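Local coordinates for protein titin (Homo sapiens, PDB 3LCY) that forms a giant elastic filament of the striated-muscle sarcomere, represented here by two tandem immunoglobulin domains of its A-band region, at residues Ala116-Tyr127 / Glu156-Gln167. Numbering follows the deposited sequence.
Sequences AVGSTLRLHVMY and EHYTHLVMKNVQ
His124 sets CE1 over the middle of one face of the Tyr158 ring, 3.4 Å from Tyr158 CG, with the ring planes 44° apart. A second histidine meets His124 rim to rim: ND1 of His160 and ND1 of His124 are hydrogen-bonded at 2.9 Å, and either may be the donor. Both imidazoles have CG anti to the backbone N (chi1 -174° and -171°), which brings the end of each ring nearer the partner strand. The far edge of His160 receives a weak bond from Arg122 NE to His160 NE2 (3.2 Å), while the backbone oxygen of Leu123 sits above one of its faces. Val162 CG2 lies over a face of the Arg122 guanidinium, and Tyr158 OH is hydrogen-bonded to Glu153 OE1.

Beneath this polar row the antiparallel strands 121-127 and 158-163 are joined by paired backbone bonds, including Leu123 N to Leu161 O at 2.7 Å. Leu121, Leu123, Leu161 and Met163 occupy the other face, where strands 185-195, 134-139 and 150-154 supply further apolar side chains. Just before strand 121-127, the type II turn Ala116-Ser119 is tied to Val166 by Gly118 N to Val166 O (2.9 Å). This is the antiparallel B-E pair of an I-set immunoglobulin beta-sandwich, with strand D (150-154) beside E, one face packed on the core and the other carrying the His-Tyr-Arg row.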
loop_
_atom_site.group_PDB
_atom_site.type_symbol
_atom_site.label_atom_id
_atom_site.label_comp_id
_atom_site.label_asym_id
_atom_site.label_seq_id
_atom_site.Cartn_x
_atom_site.Cartn_y
_atom_site.Cartn_z
ATOM N N ALA A 116 -26.836 -7.411 15.295
ATOM C CA ALA A 116 -28.136 -7.220 15.931
ATOM C C ALA A 116 -29.227 -7.174 14.872
ATOM O O ALA A 116 -29.029 -6.612 13.802
ATOM C CB ALA A 116 -28.142 -5.957 16.753
ATOM N N VAL A 117 -30.382 -7.758 15.163
ATOM C CA VAL A 117 -31.456 -7.760 14.184
ATOM C C VAL A 117 -31.937 -6.355 13.876
ATOM O O VAL A 117 -32.198 -5.563 14.771
ATOM C CB VAL A 117 -32.660 -8.594 14.658
ATOM C CG1 VAL A 117 -33.601 -8.875 13.503
ATOM C CG2 VAL A 117 -32.194 -9.880 15.291
ATOM N N GLY A 118 -32.061 -6.068 12.590
ATOM C CA GLY A 118 -32.521 -4.783 12.112
ATOM C C GLY A 118 -31.436 -3.735 12.001
ATOM O O GLY A 118 -31.664 -2.660 11.467
ATOM N N SER A 119 -30.245 -4.054 12.485
ATOM C CA SER A 119 -29.128 -3.119 12.416
ATOM C C SER A 119 -28.212 -3.410 11.233
ATOM O O SER A 119 -28.331 -4.445 10.578
ATOM C CB SER A 119 -28.316 -3.152 13.712
ATOM O OG SER A 119 -27.598 -4.369 13.835
ATOM N N THR A 120 -27.294 -2.486 10.971
ATOM C CA THR A 120 -26.309 -2.663 9.915
ATOM C C THR A 120 -25.098 -3.414 10.448
ATOM O O THR A 120 -24.621 -3.135 11.547
ATOM C CB THR A 120 -25.847 -1.312 9.347
ATOM O OG1 THR A 120 -26.921 -0.706 8.620
ATOM C CG2 THR A 120 -24.658 -1.502 8.420
ATOM N N LEU A 121 -24.607 -4.372 9.670
ATOM C CA LEU A 121 -23.423 -5.127 10.055
ATOM C C LEU A 121 -22.270 -4.847 9.099
ATOM O O LEU A 121 -22.407 -4.998 7.885
ATOM C CB LEU A 121 -23.726 -6.625 10.095
ATOM C CG LEU A 121 -22.540 -7.524 10.453
ATOM C CD1 LEU A 121 -21.934 -7.107 11.785
ATOM C CD2 LEU A 121 -22.957 -8.984 10.481
ATOM N N ARG A 122 -21.132 -4.438 9.649
ATOM C CA ARG A 122 -19.972 -4.121 8.828
ATOM C C ARG A 122 -18.815 -5.075 9.102
ATOM O O ARG A 122 -18.351 -5.197 10.235
ATOM C CB ARG A 122 -19.534 -2.671 9.052
ATOM C CG ARG A 122 -20.665 -1.658 8.916
ATOM C CD ARG A 122 -20.219 -0.248 9.281
ATOM N NE ARG A 122 -19.871 0.553 8.110
ATOM C CZ ARG A 122 -20.744 1.275 7.413
ATOM N NH1 ARG A 122 -20.343 1.978 6.362
ATOM N NH2 ARG A 122 -22.020 1.297 7.768
ATOM N N LEU A 123 -18.333 -5.732 8.053
ATOM C CA LEU A 123 -17.201 -6.635 8.175
ATOM C C LEU A 123 -16.039 -5.866 7.563
ATOM O O LEU A 123 -16.042 -5.558 6.381
ATOM C CB LEU A 123 -17.461 -7.938 7.430
ATOM C CG LEU A 123 -18.107 -9.065 8.235
ATOM C CD1 LEU A 123 -19.054 -8.520 9.269
ATOM C CD2 LEU A 123 -18.822 -10.030 7.320
ATOM N N HIS A 124 -15.046 -5.561 8.384
ATOM C CA HIS A 124 -13.891 -4.776 7.962
ATOM C C HIS A 124 -12.616 -5.614 7.984
ATOM O O HIS A 124 -11.976 -5.757 9.024
ATOM C CB HIS A 124 -13.746 -3.554 8.871
ATOM C CG HIS A 124 -12.678 -2.600 8.441
ATOM N ND1 HIS A 124 -12.857 -1.683 7.432
ATOM C CD2 HIS A 124 -11.412 -2.413 8.897
ATOM C CE1 HIS A 124 -11.755 -0.973 7.278
ATOM N NE2 HIS A 124 -10.863 -1.400 8.158
ATOM N N VAL A 125 -12.252 -6.165 6.829
ATOM C CA VAL A 125 -11.118 -7.082 6.736
ATOM C C VAL A 125 -9.843 -6.415 6.223
ATOM O O VAL A 125 -9.779 -5.977 5.074
ATOM C CB VAL A 125 -11.442 -8.288 5.830
ATOM C CG1 VAL A 125 -10.271 -9.257 5.796
ATOM C CG2 VAL A 125 -12.700 -8.991 6.308
ATOM N N MET A 126 -8.824 -6.367 7.069
ATOM C CA MET A 126 -7.523 -5.849 6.683
ATOM C C MET A 126 -6.715 -6.951 5.993
ATOM O O MET A 126 -6.727 -8.099 6.394
ATOM C CB MET A 126 -6.777 -5.298 7.887
ATOM C CG MET A 126 -7.480 -4.179 8.612
ATOM S SD MET A 126 -7.533 -2.613 7.746
ATOM C CE MET A 126 -5.848 -2.077 7.836
ATOM N N TYR A 127 -6.015 -6.600 4.936
ATOM C CA TYR A 127 -5.242 -7.578 4.205
ATOM C C TYR A 127 -3.916 -7.040 3.724
ATOM O O TYR A 127 -3.698 -5.846 3.664
ATOM C CB TYR A 127 -6.022 -8.070 2.994
ATOM C CG TYR A 127 -6.033 -7.083 1.870
ATOM C CD1 TYR A 127 -5.042 -7.084 0.917
ATOM C CD2 TYR A 127 -7.021 -6.128 1.776
ATOM C CE1 TYR A 127 -5.039 -6.178 -0.083
ATOM C CE2 TYR A 127 -7.022 -5.225 0.763
ATOM C CZ TYR A 127 -6.031 -5.260 -0.159
ATOM O OH TYR A 127 -6.022 -4.376 -1.177
ATOM N N GLU A 156 -6.891 -0.457 -1.069
ATOM C CA GLU A 156 -5.565 -1.063 -1.091
ATOM C C GLU A 156 -5.102 -1.448 0.314
ATOM O O GLU A 156 -3.956 -1.848 0.513
ATOM C CB GLU A 156 -4.547 -0.128 -1.750
ATOM C CG GLU A 156 -4.060 1.012 -0.868
ATOM C CD GLU A 156 -5.026 2.181 -0.816
ATOM O OE1 GLU A 156 -6.149 2.061 -1.349
ATOM O OE2 GLU A 156 -4.657 3.226 -0.239
ATOM N N HIS A 157 -6.003 -1.338 1.285
ATOM C CA HIS A 157 -5.674 -1.691 2.661
ATOM C C HIS A 157 -6.699 -2.632 3.285
ATOM O O HIS A 157 -6.412 -3.300 4.277
ATOM C CB HIS A 157 -5.522 -0.434 3.523
ATOM C CG HIS A 157 -4.290 0.350 3.235
ATOM N ND1 HIS A 157 -3.020 -0.202 3.257
ATOM C CD2 HIS A 157 -4.101 1.664 2.932
ATOM C CE1 HIS A 157 -2.127 0.715 2.975
ATOM N NE2 HIS A 157 -2.763 1.867 2.772
ATOM N N TYR A 158 -7.895 -2.688 2.707
ATOM C CA TYR A 158 -8.953 -3.523 3.269
ATOM C C TYR A 158 -10.091 -3.779 2.288
ATOM O O TYR A 158 -10.213 -3.107 1.265
ATOM C CB TYR A 158 -9.519 -2.879 4.541
ATOM C CG TYR A 158 -10.092 -1.497 4.313
ATOM C CD1 TYR A 158 -9.397 -0.362 4.709
ATOM C CD2 TYR A 158 -11.322 -1.328 3.689
ATOM C CE1 TYR A 158 -9.913 0.901 4.497
ATOM C CE2 TYR A 158 -11.847 -0.069 3.472
ATOM C CZ TYR A 158 -11.137 1.043 3.877
ATOM O OH TYR A 158 -11.645 2.303 3.666
ATOM N N THR A 159 -10.924 -4.760 2.620
ATOM C CA THR A 159 -12.181 -4.973 1.922
ATOM C C THR A 159 -13.320 -4.849 2.931
ATOM O O THR A 159 -13.363 -5.570 3.929
ATOM C CB THR A 159 -12.219 -6.342 1.222
ATOM O OG1 THR A 159 -13.535 -6.582 0.710
ATOM C CG2 THR A 159 -11.840 -7.450 2.189
ATOM N N HIS A 160 -14.229 -3.914 2.675
ATOM C CA HIS A 160 -15.251 -3.559 3.652
ATOM C C HIS A 160 -16.655 -3.907 3.170
ATOM O O HIS A 160 -17.150 -3.326 2.207
ATOM C CB HIS A 160 -15.163 -2.066 3.982
ATOM C CG HIS A 160 -16.020 -1.647 5.135
ATOM N ND1 HIS A 160 -15.555 -1.591 6.426
ATOM C CD2 HIS A 160 -17.324 -1.265 5.186
ATOM C CE1 HIS A 160 -16.528 -1.190 7.231
ATOM N NE2 HIS A 160 -17.608 -0.988 6.498
ATOM N N LEU A 161 -17.291 -4.857 3.849
ATOM C CA LEU A 161 -18.653 -5.260 3.517
ATOM C C LEU A 161 -19.649 -4.711 4.531
ATOM O O LEU A 161 -19.542 -4.980 5.727
ATOM C CB LEU A 161 -18.767 -6.786 3.456
ATOM C CG LEU A 161 -20.183 -7.356 3.323
ATOM C CD1 LEU A 161 -20.807 -6.948 1.998
ATOM C CD2 LEU A 161 -20.177 -8.870 3.462
ATOM N N VAL A 162 -20.636 -4.002 4.041
ATOM C CA VAL A 162 -21.712 -3.506 4.864
ATOM C C VAL A 162 -23.112 -4.064 4.515
ATOM O O VAL A 162 -23.567 -4.009 3.430
ATOM C CB VAL A 162 -21.659 -1.960 4.968
ATOM C CG1 VAL A 162 -21.386 -1.356 3.723
ATOM C CG2 VAL A 162 -22.873 -1.424 5.461
ATOM N N MET A 163 -23.781 -4.615 5.487
ATOM C CA MET A 163 -25.063 -5.188 5.254
ATOM C C MET A 163 -26.118 -4.439 6.007
ATOM O O MET A 163 -26.064 -4.304 7.177
ATOM C CB MET A 163 -25.038 -6.662 5.593
ATOM C CG MET A 163 -24.350 -7.475 4.538
ATOM S SD MET A 163 -23.932 -9.152 4.871
ATOM C CE MET A 163 -23.666 -9.127 6.576
ATOM N N LYS A 164 -27.093 -3.938 5.292
ATOM C CA LYS A 164 -28.144 -3.169 5.893
ATOM C C LYS A 164 -29.289 -4.004 6.359
ATOM O O LYS A 164 -29.673 -4.902 5.702
ATOM C CB LYS A 164 -28.667 -2.163 4.912
ATOM C CG LYS A 164 -28.357 -0.793 5.300
ATOM C CD LYS A 164 -28.929 0.234 4.373
ATOM C CE LYS A 164 -27.973 0.667 3.296
ATOM N NZ LYS A 164 -28.639 1.589 2.340
ATOM N N ASN A 165 -29.850 -3.677 7.495
ATOM C CA ASN A 165 -31.032 -4.334 7.988
ATOM C C ASN A 165 -30.980 -5.818 8.030
ATOM O O ASN A 165 -31.744 -6.490 7.392
ATOM C CB ASN A 165 -32.324 -3.865 7.340
ATOM C CG ASN A 165 -33.549 -4.622 7.879
ATOM O OD1 ASN A 165 -33.891 -5.672 7.383
ATOM N ND2 ASN A 165 -34.187 -4.092 8.890
ATOM N N VAL A 166 -30.031 -6.333 8.792
ATOM C CA VAL A 166 -29.856 -7.766 8.902
ATOM C C VAL A 166 -31.006 -8.497 9.577
ATOM O O VAL A 166 -31.565 -8.039 10.568
ATOM C CB VAL A 166 -28.547 -8.109 9.623
ATOM C CG1 VAL A 166 -27.392 -7.407 8.951
ATOM C CG2 VAL A 166 -28.633 -7.731 11.084
ATOM N N GLN A 167 -31.334 -9.649 9.011
ATOM C CA GLN A 167 -32.378 -10.517 9.516
ATOM C C GLN A 167 -31.754 -11.902 9.536
ATOM O O GLN A 167 -30.958 -12.232 8.668
ATOM C CB GLN A 167 -33.616 -10.460 8.631
ATOM C CG GLN A 167 -34.388 -9.165 8.765
ATOM C CD GLN A 167 -34.790 -8.882 10.196
ATOM O OE1 GLN A 167 -34.957 -9.796 10.994
ATOM N NE2 GLN A 167 -34.948 -7.610 10.528
HETATM O O HOH W 1 -29.693 -0.932 9.123
HETATM O O HOH W 2 -4.010 -3.716 5.750
#